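Local coordinates for oxidoreductase, NAD-binding/iron-sulfur cluster-binding protein (Nitratireductor pacificus pht-3B, PDB 6ZY1) that binds cobalamin and two [4Fe-4S] clusters and is probably a reductive dehalogenase, with the clusters passing electrons to the corrin, at residues Ile501-Leu506 / Ile567-Val572; Val572-Lys577 / Gln675-Tyr680. One frame throughout, in Å; residues are numbered along the deposited sequence.

Contact 1: Ile501-Leu506 / Ile567-Val572; sequences IGDTLL and IWKADV. With SF4 (iron/sulfur cluster), chain D.
Asp503 and Lys569 meet at the ends of their side chains, which slant across one another. The ammonium NZ of Lys569 sits 3.0 Å from OD1 of Asp503, a salt bridge made to the syn lone pair of that oxygen, on the side of OD2. Lys569 begins by leading away, CG anti to the backbone N (chi1 -179°); two bends, at chi2 and chi3, fold NZ back to the carboxylate, where it also makes a salt bridge to an oxygen of the bound cobalamin. Asp503 OD2 is hydrogen-bonded to the same cofactor, while CG1 of Val572 packs 3.7 Å from this OD2, the two side chains meeting nearly at right angles. An alanine in place of Asp503 would probably leave Lys569 NZ without its carboxylate mate and cost the cobalamin a hydrogen bond. Next door the backbones close in: CA of Gly502 gives a C-H...O contact of 3.0 Å to O of Trp568, and the methyl of Ala570 points at the same place, where Gly502, with no side chain, fits against it. CD1 of Ile567 approaches Gly502 O at 3.5 Å. Just before Gly502, Ile501 CG1 lies 3.6 Å from sulfide S2 of the iron-sulfur cluster, with CD1 of Leu506 also near that sulfide. The chemistry thus implies two surroundings side by side: a buried ion pair whose two members each also bind the cobalamin, and an apolar side, Ile501 and Leu506, lying against the cluster.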
ATOM      1  N   ILE A 501       0.644  18.901   0.900  1.00  8.75           N
ATOM      2  CA  ILE A 501       0.779  18.058   2.087  1.00  8.93           C
ATOM      3  C   ILE A 501       2.208  18.054   2.595  1.00 11.50           C
ATOM      4  O   ILE A 501       2.455  17.837   3.787  1.00 16.88           O
ATOM      5  CB  ILE A 501       0.292  16.629   1.803  1.00 11.82           C
ATOM      6  CG1 ILE A 501      -1.202  16.631   1.511  1.00  8.58           C
ATOM      7  CG2 ILE A 501       0.600  15.731   2.997  1.00 11.63           C
ATOM      8  CD1 ILE A 501      -1.736  15.275   1.147  1.00  9.61           C
ATOM      9  N   GLY A 502       3.172  18.278   1.711  1.00 13.09           N
ATOM     10  CA  GLY A 502       4.530  18.525   2.149  1.00 15.57           C
ATOM     11  C   GLY A 502       5.495  17.412   1.815  1.00 15.85           C
ATOM     12  O   GLY A 502       6.149  17.435   0.767  1.00 17.47           O
ATOM     13  N   ASP A 503       5.603  16.439   2.716  1.00 14.47           N
ATOM     14  CA  ASP A 503       6.435  15.268   2.503  1.00 13.37           C
ATOM     15  C   ASP A 503       5.688  14.151   1.795  1.00 13.60           C
ATOM     16  O   ASP A 503       6.069  12.981   1.920  1.00 16.96           O
ATOM     17  CB  ASP A 503       6.998  14.769   3.837  1.00 14.87           C
ATOM     18  CG  ASP A 503       8.116  15.646   4.359  1.00 14.21           C
ATOM     19  OD1 ASP A 503       8.241  16.788   3.870  1.00 15.38           O
ATOM     20  OD2 ASP A 503       8.877  15.194   5.247  1.00 13.76           O
ATOM     21  N   THR A 504       4.622  14.484   1.074  1.00 11.26           N
ATOM     22  CA  THR A 504       3.862  13.524   0.288  1.00 13.12           C
ATOM     23  C   THR A 504       3.731  14.066  -1.121  1.00 12.98           C
ATOM     24  O   THR A 504       3.390  15.239  -1.302  1.00 13.09           O
ATOM     25  CB  THR A 504       2.467  13.282   0.870  1.00  9.30           C
ATOM     26  OG1 THR A 504       2.587  12.769   2.198  1.00 13.59           O
ATOM     27  CG2 THR A 504       1.721  12.276   0.034  1.00 10.63           C
ATOM     28  N   LEU A 505       4.004  13.222  -2.112  1.00 14.78           N
ATOM     29  CA  LEU A 505       3.758  13.594  -3.496  1.00 12.30           C
ATOM     30  C   LEU A 505       2.406  13.056  -3.938  1.00 13.66           C
ATOM     31  O   LEU A 505       1.925  12.038  -3.435  1.00 17.02           O
ATOM     32  CB  LEU A 505       4.867  13.088  -4.414  1.00 12.75           C
ATOM     33  CG  LEU A 505       6.106  13.989  -4.398  1.00 11.84           C
ATOM     34  CD1 LEU A 505       6.969  13.709  -3.179  1.00 12.99           C
ATOM     35  CD2 LEU A 505       6.903  13.842  -5.676  1.00 13.07           C
ATOM     36  N   LEU A 506       1.784  13.766  -4.870  1.00 10.96           N
ATOM     37  CA  LEU A 506       0.392  13.542  -5.218  1.00 10.82           C
ATOM     38  C   LEU A 506       0.306  13.051  -6.656  1.00 13.00           C
ATOM     39  O   LEU A 506       0.833  13.692  -7.572  1.00 12.24           O
ATOM     40  CB  LEU A 506      -0.419  14.823  -5.011  1.00 10.89           C
ATOM     41  CG  LEU A 506      -1.942  14.753  -5.016  1.00 10.46           C
ATOM     42  CD1 LEU A 506      -2.483  15.950  -4.283  1.00 12.22           C
ATOM     43  CD2 LEU A 506      -2.472  14.726  -6.435  1.00 14.94           C
ATOM     44  N   ILE A 567       9.495  23.374  -2.400  1.00 18.43           N
ATOM     45  CA  ILE A 567       8.573  22.465  -1.731  1.00 15.60           C
ATOM     46  C   ILE A 567       7.652  23.264  -0.824  1.00 13.81           C
ATOM     47  O   ILE A 567       7.982  24.371  -0.399  1.00 15.49           O
ATOM     48  CB  ILE A 567       9.350  21.389  -0.931  1.00 13.55           C
ATOM     49  CG1 ILE A 567       8.448  20.187  -0.662  1.00 20.72           C
ATOM     50  CG2 ILE A 567       9.882  21.977   0.373  1.00 11.12           C
ATOM     51  CD1 ILE A 567       9.175  18.975  -0.150  1.00 20.10           C
ATOM     52  N   TRP A 568       6.467  22.707  -0.558  1.00 16.31           N
ATOM     53  CA  TRP A 568       5.669  23.080   0.607  1.00 13.07           C
ATOM     54  C   TRP A 568       6.196  22.278   1.788  1.00 20.83           C
ATOM     55  O   TRP A 568       6.027  21.052   1.836  1.00 20.53           O
ATOM     56  CB  TRP A 568       4.187  22.786   0.388  1.00 14.07           C
ATOM     57  CG  TRP A 568       3.421  23.811  -0.391  1.00 14.81           C
ATOM     58  CD1 TRP A 568       3.044  25.057   0.029  1.00 17.04           C
ATOM     59  CD2 TRP A 568       2.896  23.658  -1.713  1.00 13.17           C
ATOM     60  NE1 TRP A 568       2.332  25.697  -0.963  1.00 17.79           N
ATOM     61  CE2 TRP A 568       2.229  24.858  -2.041  1.00 13.16           C
ATOM     62  CE3 TRP A 568       2.932  22.629  -2.655  1.00 12.51           C
ATOM     63  CZ2 TRP A 568       1.609  25.050  -3.271  1.00 16.86           C
ATOM     64  CZ3 TRP A 568       2.314  22.823  -3.873  1.00 13.60           C
ATOM     65  CH2 TRP A 568       1.663  24.024  -4.172  1.00 14.45           C
ATOM     66  N   LYS A 569       6.849  22.947   2.732  1.00 13.83           N
ATOM     67  CA  LYS A 569       7.475  22.252   3.849  1.00 12.98           C
ATOM     68  C   LYS A 569       6.491  22.197   5.010  1.00 16.31           C
ATOM     69  O   LYS A 569       6.171  23.223   5.623  1.00 14.42           O
ATOM     70  CB  LYS A 569       8.787  22.923   4.243  1.00 11.96           C
ATOM     71  CG  LYS A 569       9.509  22.243   5.401  1.00 17.96           C
ATOM     72  CD  LYS A 569       9.508  20.721   5.281  1.00 16.07           C
ATOM     73  CE  LYS A 569      10.411  20.225   4.169  1.00 16.33           C
ATOM     74  NZ  LYS A 569      10.472  18.736   4.192  1.00 17.44           N
ATOM     75  N   ALA A 570       5.992  20.997   5.289  1.00 16.98           N
ATOM     76  CA  ALA A 570       5.204  20.767   6.483  1.00 11.24           C
ATOM     77  C   ALA A 570       6.097  20.804   7.714  1.00 16.25           C
ATOM     78  O   ALA A 570       7.325  20.688   7.631  1.00 13.82           O
ATOM     79  CB  ALA A 570       4.487  19.418   6.404  1.00 12.94           C
ATOM     80  N   ASP A 571       5.463  20.966   8.871  1.00 17.43           N
ATOM     81  CA  ASP A 571       6.173  20.944  10.145  1.00 15.62           C
ATOM     82  C   ASP A 571       6.296  19.491  10.583  1.00 16.42           C
ATOM     83  O   ASP A 571       5.371  18.922  11.166  1.00 15.63           O
ATOM     84  CB  ASP A 571       5.449  21.787  11.183  1.00 11.03           C
ATOM     85  CG  ASP A 571       6.294  22.038  12.400  1.00 14.16           C
ATOM     86  OD1 ASP A 571       6.783  21.053  12.999  1.00 15.77           O
ATOM     87  OD2 ASP A 571       6.493  23.223  12.741  1.00 16.34           O
ATOM     88  N   VAL A 572       7.447  18.887  10.299  1.00 13.99           N
ATOM     89  CA  VAL A 572       7.622  17.468  10.564  1.00 11.02           C
ATOM     90  C   VAL A 572       7.780  17.164  12.046  1.00 16.15           C
ATOM     91  O   VAL A 572       7.623  16.005  12.454  1.00 14.86           O
ATOM     92  CB  VAL A 572       8.832  16.962   9.767  1.00 12.87           C
ATOM     93  CG1 VAL A 572       8.615  17.215   8.289  1.00  9.27           C
ATOM     94  CG2 VAL A 572      10.088  17.672  10.242  1.00 11.66           C
TER
HETATM   95 FE1  SF4 D 701      -3.760  19.760   0.003  1.00 14.02          FE
HETATM   96 FE2  SF4 D 701      -5.719  20.570  -1.684  1.00 12.69          FE
HETATM   97 FE3  SF4 D 701      -4.774  18.007  -1.817  1.00 14.65          FE
HETATM   98 FE4  SF4 D 701      -3.221  20.067  -2.652  1.00 14.89          FE
HETATM   99  S1  SF4 D 701      -5.194  19.380  -3.561  1.00 15.56           S
HETATM  100  S2  SF4 D 701      -2.574  18.346  -1.341  1.00 12.89           S
HETATM  101  S3  SF4 D 701      -3.819  21.692  -1.167  1.00 11.34           S
HETATM  102  S4  SF4 D 701      -5.891  18.981  -0.074  1.00 14.20           S

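Contact 2: Val572-Lys577 / Gln675-Tyr680; sequences VEKCTK and QKLAMY. With SF4 (iron/sulfur cluster), chain E.
Tyr680 brings its hydroxyl to Glu573, donating a hydrogen bond of 2.6 Å from OH to OE1. The oxygen is met nearly along its C-O bond, and the carboxylate is turned 61° out of the ring plane. Glu573 reaches this far because it is fully stretched, CG anti to the backbone N (chi1 179°) and the chain straight beyond it. Its two oxygens divide the work: OE1 also pairs with Arg700, while OE2 offers its anti lone pair to NZ of Lys577, one helical turn on. CG2 of Val572 touches the same tyrosine ring at CD2, 4.0 Å away. Lys574 kinks at chi3 and sets NZ 3.5 Å from CD2 of Leu677, where it is hydrogen-bonded to the carbonyl oxygen of Asn552. Between the backbones a water accepts from Val572 N and donates to Ala678 O, bridging helix and loop at the first turn. There Val572 O accepts hydrogen bonds from both N and OG1 of Thr576. From this helix Cys575 SG binds FE1 of the second cluster at 2.3 Å, a site completed by Cys549, Cys588 and Cys591. The exchange, Cys549 from the first cysteine group serving this cluster while Cys595 serves the other, is the hallmark of two-[4Fe-4S] bacterial-type ferredoxin domains.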
ATOM      1  N   VAL A 572       7.447  18.887  10.299  1.00 13.99           N
ATOM      2  CA  VAL A 572       7.622  17.468  10.564  1.00 11.02           C
ATOM      3  C   VAL A 572       7.780  17.164  12.046  1.00 16.15           C
ATOM      4  O   VAL A 572       7.623  16.005  12.454  1.00 14.86           O
ATOM      5  CB  VAL A 572       8.832  16.962   9.767  1.00 12.87           C
ATOM      6  CG1 VAL A 572       8.615  17.215   8.289  1.00  9.27           C
ATOM      7  CG2 VAL A 572      10.088  17.672  10.242  1.00 11.66           C
ATOM      8  N   GLU A 573       8.087  18.165  12.873  1.00 15.12           N
ATOM      9  CA  GLU A 573       8.131  17.925  14.311  1.00 14.21           C
ATOM     10  C   GLU A 573       6.731  17.731  14.864  1.00 14.23           C
ATOM     11  O   GLU A 573       6.470  16.772  15.597  1.00 15.85           O
ATOM     12  CB  GLU A 573       8.824  19.076  15.031  1.00 12.09           C
ATOM     13  CG  GLU A 573       8.880  18.877  16.531  1.00 17.84           C
ATOM     14  CD  GLU A 573       9.512  20.045  17.242  1.00 18.76           C
ATOM     15  OE1 GLU A 573       9.971  20.979  16.550  1.00 19.14           O
ATOM     16  OE2 GLU A 573       9.546  20.029  18.490  1.00 22.33           O
ATOM     17  N   LYS A 574       5.815  18.639  14.521  1.00 15.65           N
ATOM     18  CA  LYS A 574       4.449  18.532  15.016  1.00 12.14           C
ATOM     19  C   LYS A 574       3.783  17.261  14.509  1.00 14.45           C
ATOM     20  O   LYS A 574       3.115  16.554  15.273  1.00 16.15           O
ATOM     21  CB  LYS A 574       3.647  19.773  14.620  1.00 11.55           C
ATOM     22  CG  LYS A 574       4.073  21.035  15.372  1.00  9.59           C
ATOM     23  CD  LYS A 574       3.037  22.150  15.281  1.00 10.87           C
ATOM     24  CE  LYS A 574       2.763  22.552  13.842  1.00 13.24           C
ATOM     25  NZ  LYS A 574       1.881  23.750  13.757  1.00 13.76           N
ATOM     26  N   CYS A 575       3.971  16.938  13.228  1.00 15.88           N
ATOM     27  CA  CYS A 575       3.373  15.724  12.681  1.00  9.95           C
ATOM     28  C   CYS A 575       3.932  14.478  13.364  1.00 13.57           C
ATOM     29  O   CYS A 575       3.171  13.609  13.806  1.00 15.84           O
ATOM     30  CB  CYS A 575       3.593  15.667  11.171  1.00 11.80           C
ATOM     31  SG  CYS A 575       2.910  14.195  10.396  1.00  9.98           S
ATOM     32  N   THR A 576       5.261  14.374  13.468  1.00 13.67           N
ATOM     33  CA  THR A 576       5.856  13.232  14.156  1.00 10.80           C
ATOM     34  C   THR A 576       5.291  13.089  15.563  1.00 12.12           C
ATOM     35  O   THR A 576       4.877  11.999  15.972  1.00 14.34           O
ATOM     36  CB  THR A 576       7.379  13.374  14.213  1.00 13.83           C
ATOM     37  OG1 THR A 576       7.911  13.419  12.887  1.00 14.97           O
ATOM     38  CG2 THR A 576       7.993  12.198  14.954  1.00  9.19           C
ATOM     39  N   LYS A 577       5.265  14.190  16.320  1.00 13.52           N
ATOM     40  CA  LYS A 577       4.754  14.139  17.685  1.00 14.42           C
ATOM     41  C   LYS A 577       3.316  13.632  17.720  1.00 13.70           C
ATOM     42  O   LYS A 577       2.961  12.813  18.576  1.00 13.71           O
ATOM     43  CB  LYS A 577       4.851  15.517  18.337  1.00 15.19           C
ATOM     44  CG  LYS A 577       6.243  15.891  18.821  1.00 17.60           C
ATOM     45  CD  LYS A 577       6.219  17.232  19.558  1.00 26.54           C
ATOM     46  CE  LYS A 577       7.323  17.342  20.616  1.00 19.24           C
ATOM     47  NZ  LYS A 577       8.680  17.526  20.029  1.00 27.32           N
ATOM     48  N   GLN A 675       0.452  31.703  10.329  1.00 18.58           N
ATOM     49  CA  GLN A 675       1.001  30.402  10.686  1.00 16.46           C
ATOM     50  C   GLN A 675       2.517  30.422  10.555  1.00 20.38           C
ATOM     51  O   GLN A 675       3.062  30.909   9.562  1.00 18.62           O
ATOM     52  CB  GLN A 675       0.413  29.311   9.794  1.00 15.13           C
ATOM     53  CG  GLN A 675       1.012  27.942  10.053  1.00 10.62           C
ATOM     54  CD  GLN A 675       0.606  26.929   9.013  1.00 11.01           C
ATOM     55  OE1 GLN A 675       0.782  27.149   7.816  1.00 16.77           O
ATOM     56  NE2 GLN A 675       0.053  25.810   9.461  1.00 11.41           N
ATOM     57  N   LYS A 676       3.196  29.902  11.575  1.00 20.74           N
ATOM     58  CA  LYS A 676       4.652  29.830  11.590  1.00 14.53           C
ATOM     59  C   LYS A 676       5.054  28.400  11.913  1.00 16.76           C
ATOM     60  O   LYS A 676       4.759  27.900  13.004  1.00 17.50           O
ATOM     61  CB  LYS A 676       5.242  30.813  12.603  1.00 16.05           C
ATOM     62  CG  LYS A 676       4.870  32.265  12.321  1.00 20.59           C
ATOM     63  CD  LYS A 676       5.413  32.700  10.971  1.00 26.26           C
ATOM     64  CE  LYS A 676       5.328  34.205  10.777  1.00 23.15           C
ATOM     65  NZ  LYS A 676       4.172  34.607   9.941  1.00 22.52           N
ATOM     66  N   LEU A 677       5.706  27.743  10.960  1.00 15.19           N
ATOM     67  CA  LEU A 677       6.129  26.360  11.106  1.00 13.14           C
ATOM     68  C   LEU A 677       7.646  26.284  11.235  1.00 14.57           C
ATOM     69  O   LEU A 677       8.370  27.219  10.880  1.00 15.10           O
ATOM     70  CB  LEU A 677       5.649  25.520   9.917  1.00 14.42           C
ATOM     71  CG  LEU A 677       4.139  25.496   9.657  1.00 14.53           C
ATOM     72  CD1 LEU A 677       3.802  24.578   8.488  1.00 10.55           C
ATOM     73  CD2 LEU A 677       3.365  25.082  10.912  1.00 13.09           C
ATOM     74  N   ALA A 678       8.122  25.160  11.762  1.00 14.06           N
ATOM     75  CA  ALA A 678       9.550  24.893  11.872  1.00 14.31           C
ATOM     76  C   ALA A 678      10.002  23.950  10.762  1.00 15.17           C
ATOM     77  O   ALA A 678       9.324  22.965  10.452  1.00 14.99           O
ATOM     78  CB  ALA A 678       9.891  24.287  13.234  1.00 13.97           C
ATOM     79  N   MET A 679      11.144  24.261  10.157  1.00 13.27           N
ATOM     80  CA  MET A 679      11.751  23.392   9.162  1.00 12.72           C
ATOM     81  C   MET A 679      13.123  22.963   9.652  1.00 14.38           C
ATOM     82  O   MET A 679      13.753  23.638  10.470  1.00 13.80           O
ATOM     83  CB  MET A 679      11.865  24.077   7.792  1.00 15.96           C
ATOM     84  CG  MET A 679      12.563  25.423   7.810  1.00 20.25           C
ATOM     85  SD  MET A 679      13.233  25.870   6.194  1.00 18.72           S
ATOM     86  CE  MET A 679      11.767  25.792   5.168  1.00 14.43           C
ATOM     87  N   TYR A 680      13.579  21.820   9.152  1.00 14.43           N
ATOM     88  CA  TYR A 680      14.811  21.194   9.628  1.00 14.04           C
ATOM     89  C   TYR A 680      15.625  20.715   8.438  1.00 16.30           C
ATOM     90  O   TYR A 680      15.744  19.511   8.182  1.00 20.41           O
ATOM     91  CB  TYR A 680      14.493  20.062  10.606  1.00 13.19           C
ATOM     92  CG  TYR A 680      13.784  20.587  11.829  1.00 14.87           C
ATOM     93  CD1 TYR A 680      14.496  21.222  12.843  1.00 15.43           C
ATOM     94  CD2 TYR A 680      12.407  20.496  11.952  1.00 12.85           C
ATOM     95  CE1 TYR A 680      13.856  21.731  13.957  1.00 14.48           C
ATOM     96  CE2 TYR A 680      11.759  21.001  13.062  1.00 16.43           C
ATOM     97  CZ  TYR A 680      12.488  21.616  14.062  1.00 18.16           C
ATOM     98  OH  TYR A 680      11.848  22.112  15.175  1.00 21.83           O
TER
HETATM   99 FE1  SF4 E 702       0.723  14.393   9.865  1.00 12.44          FE
HETATM  100 FE2  SF4 E 702      -1.834  13.546  10.327  1.00 12.62          FE
HETATM  101 FE3  SF4 E 702      -1.100  14.440   7.850  1.00 13.22          FE
HETATM  102 FE4  SF4 E 702      -1.316  16.195   9.931  1.00 15.15          FE
HETATM  103  S1  SF4 E 702      -2.989  14.986   8.992  1.00 17.71           S
HETATM  104  S2  SF4 E 702       0.372  16.088   8.397  1.00 12.37           S
HETATM  105  S3  SF4 E 702      -0.598  14.902  11.657  1.00 18.76           S
HETATM  106  S4  SF4 E 702      -0.302  12.597   8.928  1.00 10.51           S
HETATM  107  O   HOH W   1       9.333  20.570   9.201  1.00 15.52           O

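Contacts 1 and 2 follow one another along the chain, the first closing before the second opens, with centres about 11 Å apart on the same side of the chain's centre. Val572 belongs to both, as the first residue of helix 572-581. Just before it, OD1 of Asp571 caps the helix at Lys574 N, and OD2 probably accepts a hydrogen bond from Ala678 N at 2.7 Å, tying the two contacts directly; Lys569 also packs on Met679. Contact 1 thus joins the cobalamin-binding turn to the ferredoxin-like region, and contact 2 fastens that region to a later loop. Together they place cobalamin and both clusters in one framework, consistent with electron transfer.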